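Local coordinates for protein farnesyl diphosphate phosphatase YisP (Bacillus subtilis subsp. subtilis, PDB 3WE9) that hydrolyses farnesyl diphosphate to farnesol and diphosphate and is needed for biofilm formation, at residues A[123-128]-A[155-160]. Sequence-based numbering, arbitrary orientation.
Sequences MYAYRT and LGLAIQ
Gln160 reaches across from helix 145-165 to Ala125 and Thr128 on helix 118-140. CB faces the other helix and lies 4.2 Å from CB of Ala125. With CG anti to the backbone N (chi1 -172°), the chain runs on over Ala125, where CG rests 4.0 Å from CA of Ala125 and also borders OG1 of Thr128. A bend at chi2 then carries CD past the same hydroxyl and brings the terminal amide to Thr128: NE2 donates to OG1 of Thr128 over 3.0 Å, in a nearly straight bond (166°) that leaves almost in the plane of the amide. OG1 of Thr128 donates in turn to O of Tyr124 (2.8 Å), meeting that carbonyl from a position tilted out of its plane. OG1 therefore acts as acceptor and donor at once, which fixes the rotation of the Thr128 side chain beside the wider pi-type turn at 126-128.

One turn before Gln160, Leu157 supplies the apolar part, its CD1 pressing tightly on CB of Ala125 at 3.5 Å; CD2 lies on the Tyr126 side, but its exact position is doubtful. The small alanine lies where the axes of segments 123-128 and 155-160 approach to 8.0 Å, crossing at 122°. Tyr215 of helix 199-221 flanks the contact at Leu157, and Phe104 and Ala107 of helix 98-107 at Thr128. The crossing belongs to the all-helical fold of the phytoene/squalene synthase family. The chain of two hydrogen bonds, amide to hydroxyl to carbonyl, gives this buried helix crossing a directional polar link.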
loop_
_atom_site.group_PDB
_atom_site.type_symbol
_atom_site.label_atom_id
_atom_site.label_comp_id
_atom_site.label_asym_id
_atom_site.label_seq_id
_atom_site.Cartn_x
_atom_site.Cartn_y
_atom_site.Cartn_z
ATOM N N MET A 123 -12.493 -1.036 -6.519
ATOM C CA MET A 123 -12.291 0.140 -7.352
ATOM C C MET A 123 -11.557 1.191 -6.536
ATOM O O MET A 123 -10.697 1.913 -7.047
ATOM C CB MET A 123 -13.645 0.678 -7.832
ATOM C CG MET A 123 -13.575 1.996 -8.596
ATOM S SD MET A 123 -12.436 1.992 -9.996
ATOM C CE MET A 123 -13.055 0.655 -10.945
ATOM N N TYR A 124 -11.890 1.269 -5.255
ATOM C CA TYR A 124 -11.236 2.232 -4.388
ATOM C C TYR A 124 -9.766 1.884 -4.149
ATOM O O TYR A 124 -8.905 2.763 -4.147
ATOM C CB TYR A 124 -11.945 2.323 -3.049
ATOM C CG TYR A 124 -11.341 3.388 -2.185
ATOM C CD1 TYR A 124 -11.321 4.717 -2.611
ATOM C CD2 TYR A 124 -10.752 3.077 -0.964
ATOM C CE1 TYR A 124 -10.731 5.709 -1.845
ATOM C CE2 TYR A 124 -10.157 4.066 -0.188
ATOM C CZ TYR A 124 -10.153 5.377 -0.634
ATOM O OH TYR A 124 -9.584 6.365 0.132
ATOM N N ALA A 125 -9.486 0.605 -3.921
ATOM C CA ALA A 125 -8.112 0.164 -3.694
ATOM C C ALA A 125 -7.324 0.387 -4.983
ATOM O O ALA A 125 -6.132 0.682 -4.961
ATOM C CB ALA A 125 -8.094 -1.312 -3.316
ATOM N N TYR A 126 -8.015 0.240 -6.108
ATOM C CA TYR A 126 -7.406 0.422 -7.420
ATOM C C TYR A 126 -6.981 1.868 -7.646
ATOM O O TYR A 126 -5.858 2.131 -8.082
ATOM C CB TYR A 126 -8.393 -0.013 -8.511
ATOM C CG TYR A 126 -7.961 0.330 -9.924
ATOM C CD1 TYR A 126 -6.752 -0.137 -10.439
ATOM C CD2 TYR A 126 -8.760 1.126 -10.741
ATOM C CE1 TYR A 126 -6.347 0.180 -11.737
ATOM C CE2 TYR A 126 -8.368 1.452 -12.042
ATOM C CZ TYR A 126 -7.162 0.975 -12.532
ATOM O OH TYR A 126 -6.773 1.281 -13.815
ATOM N N ARG A 127 -7.871 2.802 -7.321
ATOM C CA ARG A 127 -7.604 4.224 -7.519
ATOM C C ARG A 127 -6.574 4.808 -6.563
ATOM O O ARG A 127 -6.038 5.886 -6.814
ATOM C CB ARG A 127 -8.903 5.029 -7.399
ATOM C CG ARG A 127 -10.025 4.563 -8.308
ATOM C CD ARG A 127 -11.257 5.454 -8.134
ATOM N NE ARG A 127 -11.684 5.534 -6.737
ATOM C CZ ARG A 127 -12.791 4.973 -6.250
ATOM N NH1 ARG A 127 -13.597 4.286 -7.045
ATOM N NH2 ARG A 127 -13.096 5.103 -4.968
ATOM N N THR A 128 -6.308 4.113 -5.460
ATOM C CA THR A 128 -5.335 4.601 -4.492
ATOM C C THR A 128 -4.072 3.732 -4.503
ATOM O O THR A 128 -3.035 4.148 -5.030
ATOM C CB THR A 128 -5.951 4.672 -3.066
ATOM O OG1 THR A 128 -6.562 3.416 -2.729
ATOM C CG2 THR A 128 -7.013 5.777 -3.003
ATOM N N LEU A 155 0.070 -5.169 -6.984
ATOM C CA LEU A 155 0.765 -5.094 -5.703
ATOM C C LEU A 155 0.230 -3.925 -4.871
ATOM O O LEU A 155 -0.116 -4.091 -3.707
ATOM C CB LEU A 155 2.269 -4.919 -5.918
ATOM C CG LEU A 155 3.082 -4.773 -4.624
ATOM C CD1 LEU A 155 2.912 -6.019 -3.765
ATOM C CD2 LEU A 155 4.551 -4.533 -4.960
ATOM N N GLY A 156 0.163 -2.745 -5.478
ATOM C CA GLY A 156 -0.331 -1.580 -4.763
ATOM C C GLY A 156 -1.770 -1.753 -4.312
ATOM O O GLY A 156 -2.137 -1.367 -3.199
ATOM N N LEU A 157 -2.583 -2.321 -5.194
ATOM C CA LEU A 157 -3.992 -2.584 -4.922
ATOM C C LEU A 157 -4.095 -3.528 -3.717
ATOM O O LEU A 157 -4.814 -3.256 -2.759
ATOM C CB LEU A 157 -4.621 -3.231 -6.168
ATOM C CG LEU A 157 -6.067 -3.730 -6.354
ATOM C CD1 LEU A 157 -6.741 -4.043 -5.036
ATOM C CD2 LEU A 157 -6.843 -2.704 -7.133
ATOM N N ALA A 158 -3.357 -4.634 -3.774
ATOM C CA ALA A 158 -3.365 -5.621 -2.695
ATOM C C ALA A 158 -2.911 -5.015 -1.361
ATOM O O ALA A 158 -3.493 -5.287 -0.307
ATOM C CB ALA A 158 -2.461 -6.795 -3.065
ATOM N N ILE A 159 -1.865 -4.197 -1.407
ATOM C CA ILE A 159 -1.352 -3.567 -0.193
ATOM C C ILE A 159 -2.411 -2.669 0.449
ATOM O O ILE A 159 -2.544 -2.613 1.678
ATOM C CB ILE A 159 -0.073 -2.761 -0.509
ATOM C CG1 ILE A 159 1.079 -3.732 -0.812
ATOM C CG2 ILE A 159 0.270 -1.832 0.645
ATOM C CD1 ILE A 159 2.347 -3.060 -1.360
ATOM N N GLN A 160 -3.176 -1.968 -0.381
ATOM C CA GLN A 160 -4.230 -1.109 0.147
ATOM C C GLN A 160 -5.308 -1.985 0.798
ATOM O O GLN A 160 -5.837 -1.661 1.866
ATOM C CB GLN A 160 -4.830 -0.258 -0.976
ATOM C CG GLN A 160 -5.789 0.808 -0.486
ATOM C CD GLN A 160 -5.107 1.860 0.377
ATOM O OE1 GLN A 160 -4.480 1.542 1.385
ATOM N NE2 GLN A 160 -5.234 3.121 -0.016
#